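Local coordinates for scarecrow-like protein 3 (Arabidopsis thaliana, PDB 6KPB) that probably acts as a GRAS-family transcription factor in plant development and binds zinc finger proteins of the IDD group, JACKDAW among them, at residues Ala105-Lys110 and Ser406-Glu411; Tyr150-Arg155 and Tyr439-Ala444; Met166-Asp171 and Leu244-Gly249; Gly249-Val254 and Ser342-Val347; Ser353-Ser358 and Glu414-Leu419. One frame throughout, in Å; residues are numbered along the deposited sequence.

Counting from the N terminus, contacts 1, 2 and 3 open in turn at 105-110, 150-155 and 166-171. Contact 3 closes first, at 244-249, and shares Gly249 with contact 4, which runs on to 342-347; the two meet on neighbouring strands of the central sheet. Both lie wholly within the spans of contacts 1 and 2. Contact 5 opens at 353-358, contact 1 closes at 406-411 and contact 5 at 414-419, so these two cross, and they touch through Gly409 and Arg415. Contact 2 closes last, at 439-444, crossing contact 1 and enclosing contact 5. Together they tie the N-terminal helices, the sheet and the C-terminal SAW region.

Contact 1 (Ala105-Lys110 and Ser406-Glu411); sequences ANRILK and SCEGFE
Arg107, Lys110 and Ser406 make a surface contact in which the end of helix 92-109, in the predicted leucine repeat I, meets the chain leaving helix 387-406 at the start of the predicted SAW region. The backbones come close at one point: CA of Arg107 and CA of Ser406 are 4.1 Å apart. There Ser406 CB sits 3.6 Å from Arg107 N, with Asn106 CB beside it, while Ser406 OG bonds back to Lys402 O of helix 387-406. Two long side chains then reach out along the loop. With CG anti to the backbone N (chi1 -177°) and an extended chain to NE, Arg107 carries its guanidinium past Ser406 as far as Glu408. Its NH2 forms a long, weak salt bridge of 3.3 Å with Glu408 OE2, which lies at the guanidinium edge; the carboxylate and guanidinium planes stand 82° apart, far from a flat paired arrangement. A firmer hold on the arginine is NH1 to Ile405 O, and Glu408 OE2 also serves Arg412 and Arg363, so one carboxylate oxygen gathers three arginines and probably tempers their mutual charge. Lys110, also extended, lays its methylene CD 3.3 Å from Ser406 O and brings NZ to 3.4 Å from Cys407 SG. Ala105, Ile108 and Leu109 also pack on Leu115 and Leu119 of the second subunit. What results is the C-terminal part of helix 92-109 and the residue after it docked on the loop between two helices, joining the N-terminal helices of the GRAS domain to its SAW region.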
# COMPACT_ATOMS: atom_id res chain seq x y z
N ALA A 105 7.78 16.46 4.48
CA ALA A 105 7.84 16.33 3.03
C ALA A 105 6.45 16.24 2.41
O ALA A 105 6.24 16.71 1.29
CB ALA A 105 8.68 15.11 2.65
N ASN A 106 5.50 15.65 3.13
CA ASN A 106 4.13 15.61 2.64
C ASN A 106 3.51 17.00 2.61
O ASN A 106 2.74 17.33 1.70
CB ASN A 106 3.29 14.66 3.49
CG ASN A 106 2.66 13.54 2.68
OD1 ASN A 106 3.30 12.53 2.40
ND2 ASN A 106 1.40 13.71 2.30
N ARG A 107 3.83 17.84 3.60
CA ARG A 107 3.25 19.17 3.66
C ARG A 107 3.71 20.03 2.49
O ARG A 107 2.89 20.69 1.83
CB ARG A 107 3.60 19.84 4.99
CG ARG A 107 2.96 21.21 5.16
CD ARG A 107 3.33 21.84 6.49
NE ARG A 107 2.60 23.09 6.70
CZ ARG A 107 1.39 23.17 7.26
NH1 ARG A 107 0.78 22.06 7.66
NH2 ARG A 107 0.80 24.34 7.41
N ILE A 108 5.02 20.06 2.22
CA ILE A 108 5.52 20.84 1.10
C ILE A 108 5.07 20.25 -0.23
O ILE A 108 5.02 20.97 -1.23
CB ILE A 108 7.05 20.95 1.13
CG1 ILE A 108 7.70 19.62 0.78
CG2 ILE A 108 7.51 21.39 2.49
CD1 ILE A 108 9.14 19.54 1.19
N LEU A 109 4.75 18.96 -0.26
CA LEU A 109 4.17 18.38 -1.47
C LEU A 109 2.79 18.96 -1.73
O LEU A 109 2.40 19.12 -2.90
CB LEU A 109 4.10 16.86 -1.34
CG LEU A 109 3.84 16.08 -2.63
CD1 LEU A 109 4.95 16.34 -3.63
CD2 LEU A 109 3.73 14.59 -2.34
N LYS A 110 2.04 19.30 -0.68
CA LYS A 110 0.73 19.91 -0.85
C LYS A 110 0.82 21.33 -1.37
O LYS A 110 -0.20 21.87 -1.82
CB LYS A 110 -0.04 19.89 0.47
CG LYS A 110 -0.48 18.50 0.92
CD LYS A 110 -1.45 18.60 2.09
CE LYS A 110 -2.06 17.25 2.42
NZ LYS A 110 -3.21 17.38 3.36
N SER A 406 1.15 17.83 8.32
CA SER A 406 1.00 18.04 6.89
C SER A 406 -0.41 18.42 6.46
O SER A 406 -0.61 18.72 5.28
CB SER A 406 1.44 16.79 6.13
OG SER A 406 0.50 15.74 6.28
N CYS A 407 -1.39 18.42 7.36
CA CYS A 407 -2.77 18.70 6.99
C CYS A 407 -3.24 20.02 7.59
O CYS A 407 -2.67 20.53 8.56
CB CYS A 407 -3.70 17.56 7.44
SG CYS A 407 -3.49 16.03 6.52
N GLU A 408 -4.29 20.57 6.98
CA GLU A 408 -4.88 21.82 7.42
C GLU A 408 -6.39 21.78 7.21
O GLU A 408 -6.92 20.89 6.54
CB GLU A 408 -4.29 23.03 6.68
CG GLU A 408 -2.93 23.48 7.20
CD GLU A 408 -2.99 24.00 8.62
OE1 GLU A 408 -4.09 24.37 9.09
OE2 GLU A 408 -1.93 24.04 9.29
N GLY A 409 -7.08 22.76 7.79
CA GLY A 409 -8.52 22.86 7.64
C GLY A 409 -9.23 21.65 8.20
O GLY A 409 -8.84 21.09 9.23
N PHE A 410 -10.30 21.23 7.51
CA PHE A 410 -11.04 20.04 7.92
C PHE A 410 -10.21 18.77 7.79
O PHE A 410 -10.49 17.79 8.50
CB PHE A 410 -12.32 19.91 7.09
N GLU A 411 -9.20 18.76 6.92
CA GLU A 411 -8.39 17.56 6.73
C GLU A 411 -7.56 17.20 7.95
O GLU A 411 -7.13 16.05 8.08
CB GLU A 411 -7.47 17.74 5.52

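Contact 2 (Tyr150-Arg155 and Tyr439-Ala444)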
# COMPACT_ATOMS: atom_id res chain seq x y z
N TYR A 150 -10.82 2.22 30.08
CA TYR A 150 -11.97 1.32 30.20
C TYR A 150 -12.35 1.08 31.65
O TYR A 150 -13.53 1.11 32.01
CB TYR A 150 -11.66 -0.01 29.50
CG TYR A 150 -11.51 0.10 28.00
CD1 TYR A 150 -12.00 1.20 27.31
CD2 TYR A 150 -10.87 -0.90 27.28
CE1 TYR A 150 -11.86 1.29 25.94
CE2 TYR A 150 -10.73 -0.81 25.91
CZ TYR A 150 -11.22 0.29 25.24
OH TYR A 150 -11.07 0.37 23.88
N LEU A 151 -11.35 0.85 32.51
CA LEU A 151 -11.63 0.62 33.93
C LEU A 151 -12.32 1.82 34.56
O LEU A 151 -13.32 1.68 35.26
CB LEU A 151 -10.33 0.28 34.66
CG LEU A 151 -10.37 -0.34 36.07
CD1 LEU A 151 -9.04 -1.01 36.37
CD2 LEU A 151 -10.69 0.69 37.15
N LEU A 152 -11.78 3.02 34.32
CA LEU A 152 -12.32 4.22 34.95
C LEU A 152 -13.72 4.54 34.43
O LEU A 152 -14.61 4.90 35.21
CB LEU A 152 -11.38 5.40 34.73
CG LEU A 152 -10.07 5.37 35.51
CD1 LEU A 152 -9.13 6.49 35.06
CD2 LEU A 152 -10.34 5.46 37.00
N THR A 153 -13.93 4.40 33.12
CA THR A 153 -15.23 4.75 32.55
C THR A 153 -16.30 3.73 32.92
O THR A 153 -17.46 4.09 33.14
CB THR A 153 -15.13 4.89 31.03
OG1 THR A 153 -14.71 3.65 30.46
CG2 THR A 153 -14.12 5.97 30.66
N ASN A 154 -15.93 2.44 32.99
CA ASN A 154 -16.89 1.43 33.40
C ASN A 154 -17.33 1.64 34.84
O ASN A 154 -18.51 1.45 35.17
CB ASN A 154 -16.30 0.03 33.21
CG ASN A 154 -16.22 -0.38 31.75
OD1 ASN A 154 -16.78 0.28 30.88
ND2 ASN A 154 -15.53 -1.49 31.49
N ARG A 155 -16.40 2.02 35.72
CA ARG A 155 -16.77 2.33 37.10
C ARG A 155 -17.72 3.52 37.16
O ARG A 155 -18.70 3.50 37.91
CB ARG A 155 -15.52 2.59 37.93
CG ARG A 155 -14.79 1.34 38.39
CD ARG A 155 -15.47 0.73 39.61
NE ARG A 155 -15.93 -0.63 39.35
CZ ARG A 155 -15.14 -1.71 39.38
NH1 ARG A 155 -13.85 -1.57 39.65
NH2 ARG A 155 -15.64 -2.91 39.13
N TYR A 439 -11.36 5.07 44.64
CA TYR A 439 -10.93 3.68 44.58
C TYR A 439 -10.86 3.16 43.15
O TYR A 439 -10.10 2.23 42.87
CB TYR A 439 -11.84 2.82 45.44
CG TYR A 439 -11.65 3.12 46.91
CD1 TYR A 439 -10.60 2.57 47.62
CD2 TYR A 439 -12.50 4.00 47.57
CE1 TYR A 439 -10.41 2.87 48.96
CE2 TYR A 439 -12.32 4.30 48.91
CZ TYR A 439 -11.27 3.73 49.59
OH TYR A 439 -11.08 4.02 50.93
N ALA A 440 -11.63 3.75 42.23
CA ALA A 440 -11.41 3.48 40.81
C ALA A 440 -10.04 3.99 40.39
O ALA A 440 -9.34 3.33 39.61
CB ALA A 440 -12.51 4.12 39.97
N MET A 441 -9.64 5.16 40.89
CA MET A 441 -8.29 5.66 40.65
C MET A 441 -7.24 4.73 41.25
O MET A 441 -6.19 4.50 40.65
CB MET A 441 -8.15 7.07 41.22
CG MET A 441 -9.04 8.10 40.56
SD MET A 441 -8.40 8.62 38.96
CE MET A 441 -6.99 9.60 39.47
N LEU A 442 -7.52 4.19 42.44
CA LEU A 442 -6.59 3.26 43.07
C LEU A 442 -6.46 1.98 42.26
O LEU A 442 -5.35 1.44 42.10
CB LEU A 442 -7.04 2.95 44.49
CG LEU A 442 -6.09 2.10 45.33
CD1 LEU A 442 -4.78 2.85 45.59
CD2 LEU A 442 -6.74 1.70 46.65
N GLN A 443 -7.58 1.47 41.73
CA GLN A 443 -7.52 0.28 40.89
C GLN A 443 -6.74 0.54 39.61
O GLN A 443 -6.00 -0.34 39.14
CB GLN A 443 -8.93 -0.21 40.57
CG GLN A 443 -9.52 -1.14 41.61
CD GLN A 443 -11.00 -1.38 41.42
OE1 GLN A 443 -11.59 -0.94 40.44
NE2 GLN A 443 -11.61 -2.08 42.37
N ALA A 444 -6.88 1.73 39.04
CA ALA A 444 -6.14 2.07 37.83
C ALA A 444 -4.64 2.15 38.11
O ALA A 444 -3.83 1.75 37.27
CB ALA A 444 -6.66 3.38 37.25
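Arg155 lies over Ala440 and can be followed outward from its backbone. CB starts 3.9 Å from Ala440 CB, and CG keeps the same 3.9 Å from that methyl, so the root of the arginine covers the alanine. The chain then folds at chi2 (-80°) and turns again at chi3, which turns the guanidinium back and across to Gln443. CZ lies 3.8 Å from Gln443 OE1, and NH1 is modelled closer still to that oxygen, too close for the pairing to be more than doubtful. OE1 lies at the guanidinium edge, with the amide and guanidinium planes 65° apart. One turn earlier, Leu151 sends CD2 to the same amide oxygen at 3.8 Å, crossing the glutamine chain at about a right angle. Leu152 supplies the buried part: its CD2 lies 3.5 Å from Ala440 O and also touches Ala440 CB, Met441 SD and Ala444 CB, with Leu436 and Ala465 closing round the leucine. The axes of the two short segments approach to 9.4 Å, with Ala440 and Ala444 facing helix 145-160, and they run nearly antiparallel, 159° between their directions. Farther round helix 145-160, Thr153 rests on Gln179 and on Val347 of the sheet, while Met441 and Ala444 of helix 438-448 pack on Ile458. Helix 145-160 therefore lies between the parallel strands of the mixed sheet and helix 438-448 of the predicted SAW region. This is antiparallel helix-helix packing with two alanines at the interface, set on the outer side of a Rossmann-like alpha/beta core.

Contact 3 (Met166-Asp171 and Leu244-Gly249); sequences MVHVID and LRVKTG
His168 and Ile170 of strand 166-171 point to the loop that leaves helix 241-244, where Leu244 and Val246 meet them. The apolar part centres on Ile170. Its CD1 touches Leu244 CD1 at 3.8 Å and Val246 CG2 at 4.2 Å, while CG2 lies 3.9 Å from Leu244 CD2; the isoleucine crosses both partners at about a right angle. With CG1 beside the backbone N (chi1 -59°), the longer branch of Ile170 turns back toward His168 and lays CG1 over one face of the ring, near its rim. The second kind of contact is at the imidazole edge. Val246 CG1 comes near the ring plane to 3.6 Å from ND1, and Leu244 O faces CE1 in that plane at 3.8 Å. Polar pairing of the ring uses other residues: NE2 bonds to Thr200 OG1 in the neighbouring strand 196-203, and ND1 makes a weak bond to Glu250 OE1. That carboxylate oxygen also accepts Lys247 N and meets Arg198 NH2 in a salt bridge, which ties the loop and two strands to a single acceptor. Backbone bonds from Val167 to strand 196-203 and from His168 to Ala251 and Ala253 fix the strand itself between its two neighbours. His168 and Ile170 belong to the predicted VHIID motif. The histidine thus sits in a buried setting, packed by aliphatic carbons on a face and at an edge yet with a partner at each nitrogen. The carboxylate beside ND1 would be expected to favour a proton there, and its own charge is probably offset by Arg198.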
# COMPACT_ATOMS: atom_id res chain seq x y z
N MET A 166 -32.96 -0.47 33.34
CA MET A 166 -32.84 -0.36 31.89
C MET A 166 -31.68 0.57 31.57
O MET A 166 -31.74 1.77 31.88
CB MET A 166 -34.14 0.18 31.27
CG MET A 166 -35.37 -0.66 31.58
SD MET A 166 -35.90 -1.63 30.16
CE MET A 166 -36.02 -0.35 28.91
N VAL A 167 -30.64 0.04 30.95
CA VAL A 167 -29.41 0.78 30.69
C VAL A 167 -29.09 0.71 29.21
O VAL A 167 -29.07 -0.37 28.62
CB VAL A 167 -28.23 0.23 31.52
CG1 VAL A 167 -26.91 0.79 31.01
CG2 VAL A 167 -28.43 0.57 32.99
N HIS A 168 -28.85 1.88 28.61
CA HIS A 168 -28.45 2.00 27.21
C HIS A 168 -27.11 2.71 27.16
O HIS A 168 -26.99 3.86 27.61
CB HIS A 168 -29.50 2.77 26.40
CG HIS A 168 -29.17 2.90 24.95
ND1 HIS A 168 -29.85 3.76 24.11
CD2 HIS A 168 -28.23 2.30 24.19
CE1 HIS A 168 -29.35 3.67 22.89
NE2 HIS A 168 -28.36 2.79 22.91
N VAL A 169 -26.09 2.03 26.63
CA VAL A 169 -24.75 2.59 26.50
C VAL A 169 -24.49 2.86 25.02
O VAL A 169 -24.76 2.00 24.17
CB VAL A 169 -23.69 1.63 27.08
CG1 VAL A 169 -22.30 2.20 26.86
CG2 VAL A 169 -23.94 1.39 28.56
N ILE A 170 -23.97 4.05 24.72
CA ILE A 170 -23.65 4.45 23.36
C ILE A 170 -22.13 4.52 23.24
O ILE A 170 -21.48 5.31 23.94
CB ILE A 170 -24.30 5.79 22.99
CG1 ILE A 170 -25.82 5.69 23.12
CG2 ILE A 170 -23.91 6.20 21.58
CD1 ILE A 170 -26.54 6.98 22.80
N ASP A 171 -21.57 3.71 22.35
CA ASP A 171 -20.13 3.67 22.10
C ASP A 171 -19.86 4.37 20.77
O ASP A 171 -20.23 3.86 19.70
CB ASP A 171 -19.63 2.22 22.08
CG ASP A 171 -18.12 2.11 22.01
OD1 ASP A 171 -17.44 3.15 21.81
OD2 ASP A 171 -17.60 0.99 22.16
N LEU A 244 -29.17 6.81 16.59
CA LEU A 244 -28.93 6.15 17.87
C LEU A 244 -30.17 5.47 18.43
O LEU A 244 -30.03 4.54 19.23
CB LEU A 244 -28.39 7.16 18.88
CG LEU A 244 -27.08 7.82 18.47
CD1 LEU A 244 -26.65 8.89 19.47
CD2 LEU A 244 -25.99 6.77 18.31
N ARG A 245 -31.37 5.93 18.05
CA ARG A 245 -32.63 5.26 18.41
C ARG A 245 -32.76 5.06 19.91
O ARG A 245 -33.15 3.98 20.38
CB ARG A 245 -32.77 3.92 17.68
CG ARG A 245 -33.25 4.02 16.24
CD ARG A 245 -33.14 2.67 15.52
NE ARG A 245 -33.68 2.76 14.16
CZ ARG A 245 -33.04 3.29 13.13
NH1 ARG A 245 -31.82 3.78 13.30
NH2 ARG A 245 -33.60 3.34 11.93
N VAL A 246 -32.46 6.09 20.69
CA VAL A 246 -32.63 5.99 22.13
C VAL A 246 -34.12 6.01 22.46
O VAL A 246 -34.87 6.83 21.93
CB VAL A 246 -31.94 7.15 22.87
CG1 VAL A 246 -31.70 6.79 24.33
CG2 VAL A 246 -30.63 7.51 22.18
N LYS A 247 -34.54 5.10 23.34
CA LYS A 247 -35.92 5.02 23.78
C LYS A 247 -36.10 5.83 25.06
O LYS A 247 -35.14 6.25 25.71
CB LYS A 247 -36.33 3.56 23.98
CG LYS A 247 -36.42 2.76 22.69
CD LYS A 247 -36.30 1.27 22.92
CE LYS A 247 -36.41 0.50 21.61
NZ LYS A 247 -36.04 -0.93 21.77
N THR A 248 -37.36 6.06 25.42
CA THR A 248 -37.68 6.85 26.59
C THR A 248 -37.76 5.96 27.82
O THR A 248 -38.20 4.81 27.74
CB THR A 248 -39.01 7.59 26.39
OG1 THR A 248 -39.10 8.05 25.04
CG2 THR A 248 -39.10 8.80 27.32
N GLY A 249 -37.32 6.48 28.96
CA GLY A 249 -37.37 5.75 30.21
C GLY A 249 -36.18 4.86 30.50
O GLY A 249 -36.17 4.18 31.53

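Contact 4 (Gly249-Val254 and Ser342-Val347)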
# COMPACT_ATOMS: atom_id res chain seq x y z
N GLY A 249 -37.32 6.48 28.96
CA GLY A 249 -37.37 5.75 30.21
C GLY A 249 -36.18 4.86 30.50
O GLY A 249 -36.17 4.18 31.53
N GLU A 250 -35.18 4.84 29.62
CA GLU A 250 -33.97 4.05 29.84
C GLU A 250 -32.80 4.98 30.17
O GLU A 250 -32.63 6.03 29.55
CB GLU A 250 -33.64 3.20 28.60
CG GLU A 250 -33.48 3.99 27.31
CD GLU A 250 -33.05 3.12 26.15
OE1 GLU A 250 -32.52 3.66 25.16
OE2 GLU A 250 -33.25 1.88 26.23
N ALA A 251 -32.02 4.58 31.16
CA ALA A 251 -30.86 5.36 31.56
C ALA A 251 -29.76 5.25 30.50
O ALA A 251 -29.52 4.17 29.95
CB ALA A 251 -30.34 4.89 32.91
N LEU A 252 -29.11 6.37 30.22
CA LEU A 252 -28.20 6.49 29.09
C LEU A 252 -26.81 6.88 29.55
O LEU A 252 -26.65 7.69 30.47
CB LEU A 252 -28.73 7.53 28.09
CG LEU A 252 -28.04 7.58 26.72
CD1 LEU A 252 -28.29 6.29 25.96
CD2 LEU A 252 -28.53 8.78 25.92
N ALA A 253 -25.80 6.30 28.90
CA ALA A 253 -24.41 6.65 29.13
C ALA A 253 -23.71 6.75 27.78
O ALA A 253 -23.97 5.95 26.88
CB ALA A 253 -23.70 5.62 30.02
N VAL A 254 -22.83 7.74 27.64
CA VAL A 254 -22.12 8.01 26.40
C VAL A 254 -20.63 7.88 26.66
O VAL A 254 -20.11 8.48 27.62
CB VAL A 254 -22.46 9.40 25.83
CG1 VAL A 254 -21.59 9.71 24.62
CG2 VAL A 254 -23.93 9.47 25.45
N SER A 342 -29.95 13.76 27.15
CA SER A 342 -30.01 13.60 28.59
C SER A 342 -29.28 12.34 29.08
O SER A 342 -29.89 11.48 29.73
CB SER A 342 -31.45 13.58 29.07
OG SER A 342 -32.10 12.39 28.68
N PRO A 343 -27.98 12.20 28.80
CA PRO A 343 -27.26 11.04 29.34
C PRO A 343 -27.06 11.20 30.84
O PRO A 343 -26.88 12.31 31.35
CB PRO A 343 -25.93 11.07 28.59
CG PRO A 343 -25.72 12.50 28.27
CD PRO A 343 -27.10 13.03 27.97
N LYS A 344 -27.10 10.07 31.55
CA LYS A 344 -26.84 10.11 32.98
C LYS A 344 -25.36 10.32 33.27
O LYS A 344 -25.01 10.87 34.32
CB LYS A 344 -27.34 8.82 33.64
CG LYS A 344 -28.19 9.07 34.87
CD LYS A 344 -28.68 7.77 35.48
CE LYS A 344 -29.27 8.01 36.86
NZ LYS A 344 -29.79 6.75 37.46
N VAL A 345 -24.49 9.90 32.36
CA VAL A 345 -23.06 10.17 32.47
C VAL A 345 -22.46 10.15 31.07
O VAL A 345 -22.85 9.34 30.22
CB VAL A 345 -22.36 9.17 33.41
CG1 VAL A 345 -22.33 7.77 32.80
CG2 VAL A 345 -20.95 9.64 33.74
N MET A 346 -21.51 11.05 30.83
CA MET A 346 -20.68 11.02 29.64
C MET A 346 -19.23 10.90 30.07
O MET A 346 -18.75 11.69 30.89
CB MET A 346 -20.87 12.27 28.77
CG MET A 346 -19.95 12.30 27.56
SD MET A 346 -20.24 13.71 26.47
CE MET A 346 -19.71 15.07 27.50
N VAL A 347 -18.53 9.91 29.53
CA VAL A 347 -17.13 9.66 29.85
C VAL A 347 -16.29 9.99 28.63
O VAL A 347 -16.59 9.52 27.52
CB VAL A 347 -16.91 8.22 30.34
CG1 VAL A 347 -17.60 8.01 31.68
CG2 VAL A 347 -17.43 7.22 29.33
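Ala253, Val254 and Val345 belong to two adjacent parallel strands, 251-257 and 345-351, whose connection, as far as it is modelled, runs through helix 330-340 in a beta-alpha-beta crossover of the Rossmann-like GRAS core. The backbone supplies the first shell. Lys344 N gives a 2.7 Å bond to Leu252 O, and Val254 N reaches Val345 O at 3.0 Å. The side chains then divide between the sheet faces. On the face of Ala253 and Val345, Ala253 CB meets Val345 CG1 at 3.8 Å, a branch that chi1 of 69° places between backbone N and carbonyl carbon; helix 145-160 covers them through Ile157 and Ala160. On the other, Val254 CG2 meets Pro343 CB at 4.1 Å and its CB meets Met346 CG, under Ile338 of helix 330-340. Farther out, Ala253 bonds to Ile170 of strand 166-171 and Met346 to Trp480 of strand 472-482, so each strand has a second neighbour. Lys344 leans away to a salt bridge with Glu164. Val254 O accepts Val347 N at 2.9 Å, and Met346 CA makes a CA-H...O contact to the same oxygen at 3.3 Å.

Contact 5 (Ser353-Ser358 and Glu414-Leu419); sequences SDHNGS and ERHEKL
His355 and Asn356 bond to the loop 414-419 through both backbone and side chain. In the backbone, His355 N reaches His416 O at 2.8 Å, approaching from above the carbonyl plane. Asp354 and Arg415 are each the centre of an inverse gamma turn, which kinks the two loops where they face each other. Between the imidazoles, ND1 of His355 and ND1 of His416 share a hydrogen bond of 3.0 Å in which either may donate; the rings meet rim to rim, planes 50° apart. His416 NE2 donates a 3.0 Å hydrogen bond to Glu414 OE2, and His355 NE2 bonds to Thr370 OG1, so a polar chain runs from helix 360-381 to Glu414. The amide of Asn356, which chi1 of -159° swings across to loop 414-419, bridges two charged neighbours: ND2 points to Glu417 OE2 at 3.2 Å, an almost straight bond (175°), and OD1 takes a weak bond from Arg415 NH1 at 2.6 Å. The stronger donor to OD1 is Arg412 NH2, while Glu417 OE1 pairs with Arg425 and Arg415 NH2 with Gly409 O. Lys418, at the N-cap position of helix 419-428, sends NZ to a salt bridge with Asp352 OD1, which also accepts Leu419 N. The chemistry implies a loop junction held by polar bonds: one of the two ND1 atoms must be protonated for the histidines to pair, and Glu414 would be expected to steady a proton on His416 NE2.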
# COMPACT_ATOMS: atom_id res chain seq x y z
N SER A 353 -2.53 16.95 25.13
CA SER A 353 -1.42 17.69 24.57
C SER A 353 -1.97 18.79 23.67
O SER A 353 -3.00 18.61 23.01
CB SER A 353 -0.47 16.78 23.78
OG SER A 353 0.03 15.74 24.59
N ASP A 354 -1.28 19.92 23.65
CA ASP A 354 -1.65 21.03 22.76
C ASP A 354 -1.03 20.77 21.40
O ASP A 354 0.09 21.19 21.10
CB ASP A 354 -1.20 22.36 23.34
CG ASP A 354 -1.74 23.55 22.54
OD1 ASP A 354 -2.51 23.33 21.59
OD2 ASP A 354 -1.38 24.69 22.88
N HIS A 355 -1.78 20.06 20.55
CA HIS A 355 -1.38 19.80 19.17
C HIS A 355 -2.25 20.56 18.17
O HIS A 355 -2.24 20.23 16.98
CB HIS A 355 -1.42 18.30 18.88
CG HIS A 355 -0.41 17.51 19.65
ND1 HIS A 355 -0.46 16.14 19.75
CD2 HIS A 355 0.68 17.90 20.36
CE1 HIS A 355 0.55 15.71 20.49
NE2 HIS A 355 1.25 16.76 20.87
N ASN A 356 -3.01 21.55 18.63
CA ASN A 356 -3.89 22.34 17.78
C ASN A 356 -3.43 23.78 17.67
O ASN A 356 -4.24 24.68 17.43
CB ASN A 356 -5.33 22.28 18.30
CG ASN A 356 -6.35 22.63 17.23
OD1 ASN A 356 -6.09 22.47 16.03
ND2 ASN A 356 -7.51 23.11 17.66
N GLY A 357 -2.14 24.02 17.87
CA GLY A 357 -1.59 25.35 17.76
C GLY A 357 -1.82 25.96 16.39
O GLY A 357 -2.09 25.27 15.41
N SER A 358 -1.73 27.29 16.34
CA SER A 358 -2.06 28.02 15.12
C SER A 358 -1.03 27.77 14.02
O SER A 358 -1.40 27.49 12.87
CB SER A 358 -2.17 29.51 15.44
OG SER A 358 -0.98 30.00 16.01
N GLU A 414 -6.64 15.29 13.83
CA GLU A 414 -5.93 15.03 15.09
C GLU A 414 -5.59 16.35 15.80
O GLU A 414 -4.43 16.68 16.04
CB GLU A 414 -4.68 14.21 14.82
CG GLU A 414 -4.95 12.80 14.33
CD GLU A 414 -5.78 11.99 15.30
OE1 GLU A 414 -7.00 11.84 15.07
OE2 GLU A 414 -5.22 11.51 16.31
N ARG A 415 -6.64 17.09 16.16
CA ARG A 415 -6.49 18.38 16.82
C ARG A 415 -6.58 18.17 18.33
O ARG A 415 -7.58 18.47 18.99
CB ARG A 415 -7.55 19.36 16.32
CG ARG A 415 -7.40 19.71 14.85
CD ARG A 415 -8.51 20.62 14.36
NE ARG A 415 -8.23 21.16 13.04
CZ ARG A 415 -7.64 22.32 12.82
NH1 ARG A 415 -7.28 23.08 13.84
NH2 ARG A 415 -7.42 22.74 11.58
N HIS A 416 -5.49 17.64 18.88
CA HIS A 416 -5.44 17.35 20.31
C HIS A 416 -5.30 18.63 21.11
O HIS A 416 -4.56 19.55 20.74
CB HIS A 416 -4.26 16.41 20.61
CG HIS A 416 -4.21 15.20 19.72
ND1 HIS A 416 -3.03 14.61 19.35
CD2 HIS A 416 -5.20 14.48 19.14
CE1 HIS A 416 -3.29 13.57 18.57
NE2 HIS A 416 -4.60 13.47 18.43
N GLU A 417 -6.04 18.71 22.22
CA GLU A 417 -5.95 19.84 23.14
C GLU A 417 -5.89 19.31 24.56
O GLU A 417 -6.21 18.15 24.84
CB GLU A 417 -7.14 20.80 22.96
CG GLU A 417 -7.17 21.49 21.60
CD GLU A 417 -8.14 22.65 21.56
OE1 GLU A 417 -9.13 22.63 22.32
OE2 GLU A 417 -7.92 23.59 20.77
N LYS A 418 -5.45 20.18 25.48
CA LYS A 418 -5.25 19.76 26.85
C LYS A 418 -6.58 19.65 27.60
O LYS A 418 -7.62 20.12 27.14
CB LYS A 418 -4.30 20.71 27.58
CG LYS A 418 -2.86 20.64 27.10
CD LYS A 418 -1.88 21.00 28.20
CE LYS A 418 -1.72 19.87 29.20
NZ LYS A 418 -1.11 18.66 28.58
N LEU A 419 -6.51 19.03 28.78
CA LEU A 419 -7.72 18.75 29.56
C LEU A 419 -8.42 20.03 29.99
O LEU A 419 -9.66 20.09 30.02
CB LEU A 419 -7.36 17.90 30.77
CG LEU A 419 -8.42 17.71 31.86
CD1 LEU A 419 -9.62 16.94 31.33
CD2 LEU A 419 -7.81 17.01 33.07